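Local coordinates for B12-binding domain-containing protein (Kitasatospora setae, PDB 6WTE) that is a cobalamin-dependent radical S-adenosylmethionine methyltransferase, TsrM, which carries a [4Fe-4S] cluster and methylates by a non-radical route, at residues Thr50-Tyr55 and Ile90-Arg95; Glu30-Glu35 and Ile132-Ala137; Pro16-Ala21 and Arg205-Leu210; Ile445-Leu450 and Arg461-Asp466. All coordinates share one frame; numbering follows the deposited sequence. Where two conformers were deposited one is given.

Overall arrangement
Contacts 1 and 2 lie within the B12-binding domain, and contact 3 joins that domain to residues 205-210, whereas contact 4 lies on the far side of the chain's centre from contact 3, their centres about 34 Å apart. Contacts 1 and 3 bury most of what they touch; contacts 2 and 4 are only partly covered. Helix 20-31 serves both contacts 2 and 3, and Lys-206 of contact 3 packs on Glu-30 of contact 2. Arg-205 of contact 3 likewise reaches Tyr-55 of contact 1. Chemistry changes with place: leucine packing with a histidine-carboxylate bond in contact 1, methyl-on-ring in contact 2, mostly hydrocarbon packing beside the cofactor in contact 3, and an amide gripping main chain in contact 4.

Contact 1 of 4, residues Thr50-Tyr55 and Ile90-Arg95; sequences TCLHEY and ITEIRR
Leu-52 fills the tight side of this helix pair. Its CD1 methyl rests on Glu-92 CG at 3.8 Å and on Ile-93 CG1 at 4.0 Å, and the leucine and isoleucine side chains cross at about a right angle. The CA atoms of Leu-52 and Ile-93, 7.2 Å apart, mark where the backbones come nearest; the axes of helices 50-55 and 90-95 pass 10.3 Å apart and run nearly parallel, 24° between directions. Toward solvent the contact thins to one polar bridge, where His-53 NE2 donates to Glu-92 OE2 at 2.8 Å. The oxygen lies in the imidazole plane, but the donor stands above the carboxylate, 43° out of its plane. A bend at chi2 of 66° turns the Glu-92 carboxylate outward, so that its aliphatic part lines the packed side while OE2 meets the imidazole. Arg-95 NH1 adds a long ion pair to Glu-92 OE1 at 3.7 Å, without an N-H aimed at the oxygen, and could help keep the carboxylate charged. Leu-96 of helix 83-96 also covers Leu-52 and His-53, while beneath the pair Leu-52 sits on Leu-39 of strand 35-40 and Ile-93 on Val-8 of strand 4-9.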
loop_
_atom_site.group_PDB
_atom_site.type_symbol
_atom_site.label_atom_id
_atom_site.label_comp_id
_atom_site.label_asym_id
_atom_site.label_seq_id
_atom_site.Cartn_x
_atom_site.Cartn_y
_atom_site.Cartn_z
ATOM N N THR A 50 13.366 -24.302 1.916
ATOM C CA THR A 50 14.674 -24.586 2.502
ATOM C C THR A 50 14.997 -23.600 3.615
ATOM O O THR A 50 15.483 -23.993 4.682
ATOM C CB THR A 50 15.746 -24.548 1.413
ATOM O OG1 THR A 50 15.546 -25.651 0.522
ATOM C CG2 THR A 50 17.152 -24.630 2.016
ATOM N N CYS A 51 14.713 -22.316 3.393
ATOM C CA CYS A 51 14.937 -21.319 4.432
ATOM C C CYS A 51 14.125 -21.641 5.684
ATOM O O CYS A 51 14.647 -21.591 6.805
ATOM C CB CYS A 51 14.590 -19.929 3.899
ATOM S SG CYS A 51 14.781 -18.623 5.115
ATOM N N LEU A 52 12.844 -21.989 5.509
ATOM C CA LEU A 52 12.000 -22.337 6.652
ATOM C C LEU A 52 12.487 -23.602 7.347
ATOM O O LEU A 52 12.517 -23.667 8.582
ATOM C CB LEU A 52 10.554 -22.524 6.200
ATOM C CG LEU A 52 9.765 -21.318 5.691
ATOM C CD1 LEU A 52 8.349 -21.769 5.377
ATOM C CD2 LEU A 52 9.762 -20.198 6.714
ATOM N N HIS A 53 12.837 -24.628 6.569
ATOM C CA HIS A 53 13.298 -25.883 7.155
ATOM C C HIS A 53 14.522 -25.670 8.031
ATOM O O HIS A 53 14.601 -26.211 9.140
ATOM C CB HIS A 53 13.600 -26.890 6.051
ATOM C CG HIS A 53 12.393 -27.296 5.269
ATOM N ND1 HIS A 53 12.474 -27.882 4.024
ATOM C CD2 HIS A 53 11.073 -27.193 5.552
ATOM C CE1 HIS A 53 11.256 -28.131 3.578
ATOM N NE2 HIS A 53 10.387 -27.718 4.484
ATOM N N GLU A 54 15.482 -24.872 7.557
ATOM C CA GLU A 54 16.656 -24.575 8.369
ATOM C C GLU A 54 16.261 -23.868 9.658
ATOM O O GLU A 54 16.708 -24.250 10.745
ATOM C CB GLU A 54 17.657 -23.732 7.574
ATOM C CG GLU A 54 18.204 -24.411 6.330
ATOM C CD GLU A 54 18.975 -23.457 5.428
ATOM O OE1 GLU A 54 18.674 -22.241 5.438
ATOM O OE2 GLU A 54 19.882 -23.923 4.706
ATOM N N TYR A 55 15.401 -22.847 9.564
ATOM C CA TYR A 55 15.120 -22.027 10.740
ATOM C C TYR A 55 14.456 -22.841 11.845
ATOM O O TYR A 55 14.897 -22.814 12.999
ATOM C CB TYR A 55 14.253 -20.818 10.375
ATOM C CG TYR A 55 13.997 -19.951 11.591
ATOM C CD1 TYR A 55 14.915 -18.984 11.980
ATOM C CD2 TYR A 55 12.865 -20.133 12.375
ATOM C CE1 TYR A 55 14.704 -18.212 13.108
ATOM C CE2 TYR A 55 12.649 -19.368 13.502
ATOM C CZ TYR A 55 13.566 -18.411 13.865
ATOM O OH TYR A 55 13.344 -17.647 14.989
ATOM N N ILE A 90 2.367 -20.006 4.820
ATOM C CA ILE A 90 1.843 -20.205 6.172
ATOM C C ILE A 90 1.574 -21.684 6.436
ATOM O O ILE A 90 1.815 -22.184 7.541
ATOM C CB ILE A 90 0.586 -19.346 6.383
ATOM C CG1 ILE A 90 0.979 -17.862 6.422
ATOM C CG2 ILE A 90 -0.147 -19.784 7.651
ATOM C CD1 ILE A 90 -0.200 -16.901 6.386
ATOM N N THR A 91 1.079 -22.407 5.431
ATOM C CA THR A 91 0.814 -23.830 5.621
ATOM C C THR A 91 2.098 -24.593 5.922
ATOM O O THR A 91 2.113 -25.483 6.781
ATOM C CB THR A 91 0.110 -24.406 4.390
ATOM O OG1 THR A 91 -1.185 -23.812 4.267
ATOM C CG2 THR A 91 -0.045 -25.913 4.509
ATOM N N GLU A 92 3.193 -24.245 5.238
ATOM C CA GLU A 92 4.473 -24.881 5.540
ATOM C C GLU A 92 4.951 -24.526 6.945
ATOM O O GLU A 92 5.472 -25.389 7.665
ATOM C CB GLU A 92 5.515 -24.487 4.492
ATOM C CG GLU A 92 6.846 -25.212 4.638
ATOM C CD GLU A 92 6.744 -26.710 4.381
ATOM O OE1 GLU A 92 5.821 -27.144 3.662
ATOM O OE2 GLU A 92 7.595 -27.456 4.906
ATOM N N ILE A 93 4.785 -23.266 7.354
ATOM C CA ILE A 93 5.157 -22.864 8.710
ATOM C C ILE A 93 4.456 -23.747 9.736
ATOM O O ILE A 93 5.082 -24.257 10.674
ATOM C CB ILE A 93 4.837 -21.377 8.941
ATOM C CG1 ILE A 93 5.855 -20.484 8.224
ATOM C CG2 ILE A 93 4.822 -21.066 10.428
ATOM C CD1 ILE A 93 5.448 -19.006 8.176
ATOM N N ARG A 94 3.148 -23.949 9.566
ATOM C CA ARG A 94 2.370 -24.704 10.541
ATOM C C ARG A 94 2.709 -26.188 10.534
ATOM O O ARG A 94 2.390 -26.884 11.502
ATOM C CB ARG A 94 0.876 -24.490 10.298
ATOM C CG ARG A 94 0.469 -23.034 10.489
ATOM C CD ARG A 94 -1.016 -22.808 10.288
ATOM N NE ARG A 94 -1.825 -23.413 11.344
ATOM C CZ ARG A 94 -1.994 -22.873 12.549
ATOM N NH1 ARG A 94 -1.396 -21.728 12.857
ATOM N NH2 ARG A 94 -2.754 -23.478 13.449
ATOM N N ARG A 95 3.334 -26.689 9.466
ATOM C CA ARG A 95 3.858 -28.051 9.489
ATOM C C ARG A 95 5.114 -28.168 10.339
ATOM O O ARG A 95 5.448 -29.275 10.780
ATOM C CB ARG A 95 4.155 -28.544 8.067
ATOM C CG ARG A 95 2.911 -28.779 7.216
ATOM C CD ARG A 95 3.230 -29.576 5.953
ATOM N NE ARG A 95 2.173 -29.456 4.948
ATOM C CZ ARG A 95 2.342 -29.663 3.645
ATOM N NH1 ARG A 95 3.535 -29.999 3.173
ATOM N NH2 ARG A 95 1.318 -29.529 2.811
#

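Contact 2 of 4, residues Glu30-Glu35 and Ile132-Ala137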
loop_
_atom_site.group_PDB
_atom_site.type_symbol
_atom_site.label_atom_id
_atom_site.label_comp_id
_atom_site.label_asym_id
_atom_site.label_seq_id
_atom_site.Cartn_x
_atom_site.Cartn_y
_atom_site.Cartn_z
ATOM N N GLU A 30 11.505 -5.599 20.765
ATOM C CA GLU A 30 12.796 -5.565 21.448
ATOM C C GLU A 30 12.773 -4.609 22.634
ATOM O O GLU A 30 13.333 -4.913 23.695
ATOM C CB GLU A 30 13.901 -5.175 20.465
ATOM C CG GLU A 30 14.232 -6.260 19.452
ATOM C CD GLU A 30 15.378 -5.872 18.535
ATOM O OE1 GLU A 30 15.658 -4.664 18.416
ATOM O OE2 GLU A 30 15.993 -6.780 17.937
ATOM N N ASP A 31 12.126 -3.448 22.479
ATOM C CA ASP A 31 12.052 -2.489 23.575
ATOM C C ASP A 31 11.257 -3.029 24.757
ATOM O O ASP A 31 11.467 -2.575 25.887
ATOM C CB ASP A 31 11.445 -1.168 23.092
ATOM C CG ASP A 31 12.390 -0.372 22.201
ATOM O OD1 ASP A 31 13.541 -0.809 21.989
ATOM O OD2 ASP A 31 11.982 0.699 21.713
ATOM N N GLU A 32 10.356 -3.981 24.525
ATOM C CA GLU A 32 9.582 -4.617 25.584
ATOM C C GLU A 32 10.231 -5.890 26.108
ATOM O O GLU A 32 9.602 -6.622 26.879
ATOM C CB GLU A 32 8.166 -4.925 25.092
ATOM C CG GLU A 32 7.313 -3.686 24.868
ATOM C CD GLU A 32 7.013 -2.942 26.155
ATOM O OE1 GLU A 32 6.914 -3.595 27.215
ATOM O OE2 GLU A 32 6.881 -1.701 26.107
ATOM N N GLY A 33 11.466 -6.174 25.706
ATOM C CA GLY A 33 12.215 -7.271 26.277
ATOM C C GLY A 33 12.150 -8.584 25.533
ATOM O O GLY A 33 12.605 -9.602 26.074
ATOM N N PHE A 34 11.626 -8.601 24.314
ATOM C CA PHE A 34 11.570 -9.827 23.536
ATOM C C PHE A 34 12.766 -9.930 22.600
ATOM O O PHE A 34 13.358 -8.924 22.196
ATOM C CB PHE A 34 10.270 -9.902 22.732
ATOM C CG PHE A 34 9.052 -10.007 23.595
ATOM C CD1 PHE A 34 8.654 -11.233 24.110
ATOM C CD2 PHE A 34 8.324 -8.877 23.920
ATOM C CE1 PHE A 34 7.547 -11.326 24.923
ATOM C CE2 PHE A 34 7.217 -8.961 24.732
ATOM C CZ PHE A 34 6.824 -10.189 25.234
ATOM N N GLU A 35 13.123 -11.167 22.272
ATOM C CA GLU A 35 14.099 -11.434 21.231
ATOM C C GLU A 35 13.342 -11.613 19.922
ATOM O O GLU A 35 12.341 -12.333 19.877
ATOM C CB GLU A 35 14.917 -12.683 21.562
ATOM C CG GLU A 35 15.992 -13.016 20.547
ATOM C CD GLU A 35 16.717 -14.306 20.875
ATOM O OE1 GLU A 35 16.247 -15.039 21.770
ATOM O OE2 GLU A 35 17.752 -14.590 20.234
ATOM N N ILE A 132 -0.320 -3.958 19.926
ATOM C CA ILE A 132 -1.088 -5.194 20.076
ATOM C C ILE A 132 -0.159 -6.401 20.054
ATOM O O ILE A 132 -0.327 -7.347 20.833
ATOM C CB ILE A 132 -2.157 -5.285 18.971
ATOM C CG1 ILE A 132 -3.157 -4.137 19.110
ATOM C CG2 ILE A 132 -2.859 -6.666 19.001
ATOM C CD1 ILE A 132 -4.123 -4.001 17.948
ATOM N N LEU A 133 0.838 -6.386 19.164
ATOM C CA LEU A 133 1.748 -7.524 19.065
ATOM C C LEU A 133 2.554 -7.708 20.348
ATOM O O LEU A 133 2.815 -8.844 20.768
ATOM C CB LEU A 133 2.675 -7.355 17.857
ATOM C CG LEU A 133 3.628 -8.525 17.590
ATOM C CD1 LEU A 133 2.844 -9.835 17.482
ATOM C CD2 LEU A 133 4.455 -8.286 16.328
ATOM N N CYS A 134 2.965 -6.606 20.985
ATOM C CA CYS A 134 3.676 -6.730 22.253
ATOM C C CYS A 134 2.791 -7.345 23.325
ATOM O O CYS A 134 3.255 -8.166 24.122
ATOM C CB CYS A 134 4.190 -5.376 22.723
ATOM S SG CYS A 134 5.611 -4.786 21.794
ATOM N N GLU A 135 1.522 -6.933 23.387
ATOM C CA GLU A 135 0.625 -7.532 24.367
ATOM C C GLU A 135 0.399 -9.004 24.061
ATOM O O GLU A 135 0.380 -9.834 24.972
ATOM C CB GLU A 135 -0.702 -6.770 24.417
ATOM C CG GLU A 135 -0.540 -5.340 24.914
ATOM C CD GLU A 135 -1.855 -4.667 25.264
ATOM O OE1 GLU A 135 -2.886 -5.367 25.374
ATOM O OE2 GLU A 135 -1.851 -3.427 25.430
ATOM N N LEU A 136 0.269 -9.347 22.776
ATOM C CA LEU A 136 0.109 -10.747 22.393
ATOM C C LEU A 136 1.340 -11.564 22.771
ATOM O O LEU A 136 1.227 -12.631 23.383
ATOM C CB LEU A 136 -0.173 -10.847 20.891
ATOM C CG LEU A 136 -0.357 -12.260 20.318
ATOM C CD1 LEU A 136 -1.533 -12.994 20.956
ATOM C CD2 LEU A 136 -0.499 -12.214 18.801
ATOM N N ALA A 137 2.531 -11.064 22.430
ATOM C CA ALA A 137 3.757 -11.772 22.791
ATOM C C ALA A 137 3.863 -11.950 24.300
ATOM O O ALA A 137 4.326 -12.992 24.779
ATOM C CB ALA A 137 4.980 -11.028 22.246
#
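Phe-34 meets helix 132-137 with one ring face, on which the Ala-137 methyl sits. CB is 3.8 Å from the ring centroid and 19° off the normal, a CH-pi contact offset toward the rim, with CZ of Phe-34 the nearest ring atom to Ala-137 CB at 3.6 Å. The same ring brushes the helix backbone: CE1 of Phe-34 comes within 3.6 Å of Ala-137 O, and CE2 lies 4.1 Å from Cys-134 O. Beside it Glu-32 contributes its aliphatic part, CG lying 3.7 Å from Cys-134 SG. No hydrogen bond crosses the contact.

The next shell surrounds the aromatic ring. Arg-3 forms a cation-pi contact with Phe-34 and bonds to Gly-33 O, while Leu-29 and Met-62 pack against the phenyl group. Leu-29 also touches Cys-134, and Leu-63 of strand 63-67 supports Ala-137.

Phe-34 comes into place because helix 20-31 ends in a Schellman motif. Gly-33, at positive phi (95°), is the C-prime residue; its N bonds to Glu-30 O, and Phe-34 N reaches back to Leu-29 O. The chain then enters strand 35-40, and the contact joins the turn after helix 20-31 to helix 130-141, on one face of the parallel part of the sheet, as in the flavodoxin-like Rossmann fold of B12-binding domains.

Contact 3 of 4, residues Pro16-Ala21 and Arg205-Leu210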
loop_
_atom_site.group_PDB
_atom_site.type_symbol
_atom_site.label_atom_id
_atom_site.label_comp_id
_atom_site.label_asym_id
_atom_site.label_seq_id
_atom_site.Cartn_x
_atom_site.Cartn_y
_atom_site.Cartn_z
ATOM N N PRO A 16 12.195 -5.605 -5.367
ATOM C CA PRO A 16 11.900 -5.845 -3.952
ATOM C C PRO A 16 11.752 -4.559 -3.158
ATOM O O PRO A 16 12.475 -3.581 -3.368
ATOM C CB PRO A 16 13.117 -6.650 -3.480
ATOM C CG PRO A 16 14.230 -6.147 -4.348
ATOM C CD PRO A 16 13.611 -5.854 -5.694
ATOM N N ILE A 17 10.802 -4.578 -2.225
ATOM C CA ILE A 17 10.520 -3.455 -1.338
ATOM C C ILE A 17 10.694 -3.941 0.093
ATOM O O ILE A 17 10.062 -4.927 0.493
ATOM C CB ILE A 17 9.097 -2.907 -1.554
ATOM C CG1 ILE A 17 8.974 -2.262 -2.939
ATOM C CG2 ILE A 17 8.711 -1.959 -0.426
ATOM C CD1 ILE A 17 10.005 -1.179 -3.204
ATOM N N ALA A 18 11.537 -3.252 0.859
ATOM C CA ALA A 18 11.826 -3.687 2.219
ATOM C C ALA A 18 10.537 -3.759 3.036
ATOM O O ALA A 18 9.691 -2.861 2.948
ATOM C CB ALA A 18 12.815 -2.736 2.895
ATOM N N PRO A 19 10.338 -4.828 3.815
ATOM C CA PRO A 19 9.150 -4.941 4.697
ATOM C C PRO A 19 9.282 -4.069 5.943
ATOM O O PRO A 19 9.579 -4.519 7.054
ATOM C CB PRO A 19 9.126 -6.432 5.037
ATOM C CG PRO A 19 10.565 -6.832 4.981
ATOM C CD PRO A 19 11.168 -6.043 3.845
ATOM N N TYR A 20 9.043 -2.774 5.731
ATOM C CA TYR A 20 9.187 -1.767 6.775
ATOM C C TYR A 20 8.409 -2.146 8.029
ATOM O O TYR A 20 8.866 -1.902 9.155
ATOM C CB TYR A 20 8.705 -0.432 6.197
ATOM C CG TYR A 20 8.941 0.821 7.003
ATOM C CD1 TYR A 20 9.768 0.839 8.124
ATOM C CD2 TYR A 20 8.330 2.009 6.617
ATOM C CE1 TYR A 20 9.968 2.015 8.836
ATOM C CE2 TYR A 20 8.530 3.181 7.316
ATOM C CZ TYR A 20 9.348 3.182 8.422
ATOM O OH TYR A 20 9.533 4.364 9.113
ATOM N N ALA A 21 7.237 -2.766 7.847
ATOM C CA ALA A 21 6.427 -3.212 8.977
ATOM C C ALA A 21 7.252 -3.994 9.985
ATOM O O ALA A 21 7.118 -3.797 11.197
ATOM C CB ALA A 21 5.270 -4.077 8.479
ATOM N N ARG A 205 19.015 -12.157 10.329
ATOM C CA ARG A 205 17.694 -12.297 10.948
ATOM C C ARG A 205 17.117 -10.956 11.395
ATOM O O ARG A 205 16.341 -10.884 12.352
ATOM C CB ARG A 205 17.733 -13.292 12.109
ATOM C CG ARG A 205 18.409 -14.595 11.708
ATOM C CD ARG A 205 17.891 -15.776 12.488
ATOM N NE ARG A 205 18.171 -17.032 11.793
ATOM C CZ ARG A 205 18.428 -18.188 12.399
ATOM N NH1 ARG A 205 18.459 -18.260 13.725
ATOM N NH2 ARG A 205 18.667 -19.273 11.675
ATOM N N LYS A 206 17.491 -9.892 10.692
ATOM C CA LYS A 206 16.825 -8.603 10.753
ATOM C C LYS A 206 16.633 -8.132 9.318
ATOM O O LYS A 206 17.357 -8.558 8.413
ATOM C CB LYS A 206 17.633 -7.563 11.546
ATOM C CG LYS A 206 17.908 -7.924 12.994
ATOM C CD LYS A 206 16.616 -7.938 13.793
ATOM C CE LYS A 206 16.875 -8.301 15.238
ATOM N NZ LYS A 206 17.398 -9.682 15.368
ATOM N N VAL A 207 15.633 -7.271 9.101
ATOM C CA VAL A 207 15.430 -6.719 7.765
ATOM C C VAL A 207 16.721 -6.051 7.306
ATOM O O VAL A 207 17.309 -5.236 8.029
ATOM C CB VAL A 207 14.249 -5.733 7.745
ATOM C CG1 VAL A 207 14.139 -5.077 6.387
ATOM C CG2 VAL A 207 12.933 -6.446 8.071
ATOM N N ASP A 208 17.180 -6.418 6.111
ATOM C CA ASP A 208 18.444 -5.924 5.550
ATOM C C ASP A 208 18.137 -4.738 4.641
ATOM O O ASP A 208 17.931 -4.890 3.436
ATOM C CB ASP A 208 19.166 -7.030 4.793
ATOM C CG ASP A 208 20.611 -6.669 4.468
ATOM O OD1 ASP A 208 20.948 -5.463 4.474
ATOM O OD2 ASP A 208 21.403 -7.594 4.205
ATOM N N ASN A 209 18.145 -3.538 5.220
ATOM C CA ASN A 209 17.685 -2.372 4.475
ATOM C C ASN A 209 18.615 -2.019 3.322
ATOM O O ASN A 209 18.141 -1.652 2.239
ATOM C CB ASN A 209 17.501 -1.191 5.422
ATOM C CG ASN A 209 16.209 -1.295 6.215
ATOM O OD1 ASN A 209 15.144 -0.950 5.714
ATOM N ND2 ASN A 209 16.297 -1.790 7.447
ATOM N N LEU A 210 19.934 -2.134 3.516
ATOM C CA LEU A 210 20.849 -1.788 2.431
ATOM C C LEU A 210 20.704 -2.753 1.263
ATOM O O LEU A 210 20.805 -2.346 0.100
ATOM C CB LEU A 210 22.293 -1.767 2.934
ATOM C CG LEU A 210 23.325 -1.364 1.878
ATOM C CD1 LEU A 210 23.101 0.088 1.416
ATOM C CD2 LEU A 210 24.729 -1.560 2.412
#
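The carboxamide of Asn-209 is the flat group at this contact, and it meets Ala-18 through its oxygen, OD1 lying 4.1 Å from Ala-18 CB. Its nitrogen is engaged outside the two segments: ND2 bonds to Asp-23 OD2 and Arg-200 O, which fixes how the amide is turned. The saturated ring of Pro-19 and the side chain of Val-207 lie side by side, pointing opposite ways, Pro-19 CG 3.9 Å from Val-207 CG2 and CD 4.0 Å from Val-207 CG1. With CG1 anti to the backbone nitrogen (chi1 175°), both valine branches can lie along the proline. Pro-19 is the centre of an inverse gamma turn leading into helix 20-31, and Tyr-212 of helix 209-214 packs on Ala-18 and Pro-19. Ile-17, Tyr-20 and Ala-21 touch the bound cobalamin. Between the two segments the fit rests on van der Waals contact, with no hydrogen bond or charge pair; polar anchoring of 205-210 beside the cofactor pocket comes from neighbours such as Asp-23.

Contact 4 of 4, residues Ile445-Leu450 and Arg461-Asp466; sequences IVLKPL and RQFMFD
Gln-462, just beyond the end of helix 456-461 in the radical SAM core region, reaches across to the extended chain before that helix and takes hold of both backbone polar groups of Lys-448, N-H and C=O. Lys-448 N donates to Gln-462 OE1 at 2.8 Å, the donor tilted 17° from the carbonyl plane of the glutamine. In return Gln-462 NE2 donates to Lys-448 O, also at 2.8 Å and almost straight at 173°, along a lone pair in the carbonyl plane. The primary amide thus uses its C=O and N-H as a neighbouring strand would, answering the N-H and C=O of one residue, although neither segment is a regular strand. The paired bonds limit rotation of the amide about its last torsion, and NE2 has a further acceptor in Tyr-459 O on the helix. CG of Gln-462 sits between the backbone nitrogen and the carbonyl carbon (chi1 62°), and beyond it the chain runs extended to the Lys-448 backbone. Leu-447 packs across the glutamine at a slant: its CA lies 3.4 Å from Gln-462 OE1, and CD2 is 3.8 Å from the same oxygen. The other branch, CD1, approaches Phe-463 CE2 at 3.9 Å, the two side chains crossing at about a right angle. Ile-423 and Cys-427 of helix 418-427 also pack on Leu-447, while Lys-448 NZ forms a salt bridge with Glu-458.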
loop_
_atom_site.group_PDB
_atom_site.type_symbol
_atom_site.label_atom_id
_atom_site.label_comp_id
_atom_site.label_asym_id
_atom_site.label_seq_id
_atom_site.Cartn_x
_atom_site.Cartn_y
_atom_site.Cartn_z
ATOM N N ILE A 445 -22.380 -11.518 -10.362
ATOM C CA ILE A 445 -21.777 -11.366 -9.044
ATOM C C ILE A 445 -22.816 -10.729 -8.128
ATOM O O ILE A 445 -23.197 -9.572 -8.321
ATOM C CB ILE A 445 -20.503 -10.522 -9.111
ATOM C CG1 ILE A 445 -19.490 -11.173 -10.058
ATOM C CG2 ILE A 445 -19.904 -10.353 -7.725
ATOM C CD1 ILE A 445 -18.278 -10.302 -10.358
ATOM N N VAL A 446 -23.264 -11.473 -7.122
ATOM C CA VAL A 446 -24.282 -11.007 -6.190
ATOM C C VAL A 446 -23.609 -10.827 -4.837
ATOM O O VAL A 446 -23.384 -11.801 -4.107
ATOM C CB VAL A 446 -25.466 -11.975 -6.101
ATOM C CG1 VAL A 446 -26.456 -11.485 -5.065
ATOM C CG2 VAL A 446 -26.141 -12.115 -7.460
ATOM N N LEU A 447 -23.326 -9.579 -4.478
ATOM C CA LEU A 447 -22.702 -9.262 -3.204
ATOM C C LEU A 447 -23.757 -9.084 -2.119
ATOM O O LEU A 447 -24.935 -8.841 -2.395
ATOM C CB LEU A 447 -21.863 -7.990 -3.309
ATOM C CG LEU A 447 -20.750 -7.989 -4.351
ATOM C CD1 LEU A 447 -20.046 -6.636 -4.358
ATOM C CD2 LEU A 447 -19.776 -9.120 -4.062
ATOM N N LYS A 448 -23.307 -9.190 -0.869
ATOM C CA LYS A 448 -24.148 -9.015 0.298
ATOM C C LYS A 448 -23.613 -7.867 1.143
ATOM O O LYS A 448 -22.412 -7.839 1.449
ATOM C CB LYS A 448 -24.196 -10.311 1.145
ATOM C CG LYS A 448 -24.763 -11.511 0.389
ATOM C CD LYS A 448 -24.547 -12.834 1.123
ATOM C CE LYS A 448 -25.331 -12.906 2.416
ATOM N NZ LYS A 448 -25.347 -14.304 2.969
ATOM N N PRO A 449 -24.450 -6.904 1.525
ATOM C CA PRO A 449 -24.025 -5.902 2.506
ATOM C C PRO A 449 -23.681 -6.566 3.828
ATOM O O PRO A 449 -24.182 -7.644 4.158
ATOM C CB PRO A 449 -25.252 -4.991 2.646
ATOM C CG PRO A 449 -26.050 -5.232 1.413
ATOM C CD PRO A 449 -25.819 -6.661 1.045
ATOM N N LEU A 450 -22.834 -5.878 4.602
ATOM C CA LEU A 450 -22.325 -6.430 5.857
ATOM C C LEU A 450 -23.445 -6.904 6.778
ATOM O O LEU A 450 -23.333 -7.967 7.402
ATOM C CB LEU A 450 -21.462 -5.388 6.568
ATOM C CG LEU A 450 -21.074 -5.717 8.011
ATOM C CD1 LEU A 450 -20.174 -6.946 8.085
ATOM C CD2 LEU A 450 -20.403 -4.528 8.668
ATOM N N ARG A 461 -14.686 -11.862 2.467
ATOM C CA ARG A 461 -14.155 -12.821 1.504
ATOM C C ARG A 461 -14.846 -12.720 0.149
ATOM O O ARG A 461 -14.244 -13.071 -0.869
ATOM C CB ARG A 461 -14.260 -14.244 2.063
ATOM C CG ARG A 461 -15.677 -14.802 2.109
ATOM C CD ARG A 461 -15.762 -16.017 3.036
ATOM N NE ARG A 461 -17.109 -16.574 3.024
ATOM C CZ ARG A 461 -17.729 -17.089 4.084
ATOM N NH1 ARG A 461 -17.137 -17.113 5.274
ATOM N NH2 ARG A 461 -18.960 -17.568 3.951
ATOM N N GLN A 462 -16.093 -12.237 0.108
ATOM C CA GLN A 462 -16.845 -12.226 -1.145
ATOM C C GLN A 462 -16.217 -11.307 -2.185
ATOM O O GLN A 462 -16.494 -11.452 -3.379
ATOM C CB GLN A 462 -18.296 -11.800 -0.893
ATOM C CG GLN A 462 -18.409 -10.394 -0.343
ATOM C CD GLN A 462 -19.838 -9.952 -0.072
ATOM O OE1 GLN A 462 -20.785 -10.451 -0.670
ATOM N NE2 GLN A 462 -19.989 -8.988 0.832
ATOM N N PHE A 463 -15.388 -10.362 -1.764
ATOM C CA PHE A 463 -14.740 -9.494 -2.734
ATOM C C PHE A 463 -13.542 -10.149 -3.408
ATOM O O PHE A 463 -13.010 -9.590 -4.374
ATOM C CB PHE A 463 -14.329 -8.188 -2.055
ATOM C CG PHE A 463 -15.496 -7.328 -1.667
ATOM C CD1 PHE A 463 -16.180 -7.560 -0.483
ATOM C CD2 PHE A 463 -15.928 -6.298 -2.501
ATOM C CE1 PHE A 463 -17.257 -6.788 -0.124
ATOM C CE2 PHE A 463 -17.021 -5.508 -2.150
ATOM C CZ PHE A 463 -17.685 -5.749 -0.960
ATOM N N MET A 464 -13.114 -11.320 -2.933
ATOM C CA MET A 464 -11.976 -12.030 -3.501
ATOM C C MET A 464 -12.272 -13.476 -3.882
ATOM O O MET A 464 -11.561 -14.026 -4.734
ATOM C CB MET A 464 -10.803 -12.008 -2.509
ATOM C CG MET A 464 -9.488 -12.530 -3.050
ATOM S SD MET A 464 -8.122 -12.046 -1.991
ATOM C CE MET A 464 -8.099 -10.276 -2.247
ATOM N N PHE A 465 -13.283 -14.106 -3.287
ATOM C CA PHE A 465 -13.585 -15.510 -3.514
ATOM C C PHE A 465 -15.059 -15.678 -3.844
ATOM O O PHE A 465 -15.909 -14.956 -3.321
ATOM C CB PHE A 465 -13.270 -16.364 -2.279
ATOM C CG PHE A 465 -11.849 -16.260 -1.805
ATOM C CD1 PHE A 465 -10.874 -17.099 -2.319
ATOM C CD2 PHE A 465 -11.496 -15.352 -0.819
ATOM C CE1 PHE A 465 -9.567 -17.017 -1.880
ATOM C CE2 PHE A 465 -10.185 -15.265 -0.371
ATOM C CZ PHE A 465 -9.220 -16.101 -0.901
ATOM N N ASP A 466 -15.365 -16.653 -4.696
ATOM C CA ASP A 466 -16.764 -16.958 -4.944
ATOM C C ASP A 466 -17.281 -17.936 -3.887
ATOM O O ASP A 466 -16.583 -18.291 -2.933
ATOM C CB ASP A 466 -16.972 -17.474 -6.374
ATOM C CG ASP A 466 -16.344 -18.843 -6.633
ATOM O OD1 ASP A 466 -15.894 -19.533 -5.694
ATOM O OD2 ASP A 466 -16.315 -19.235 -7.819
#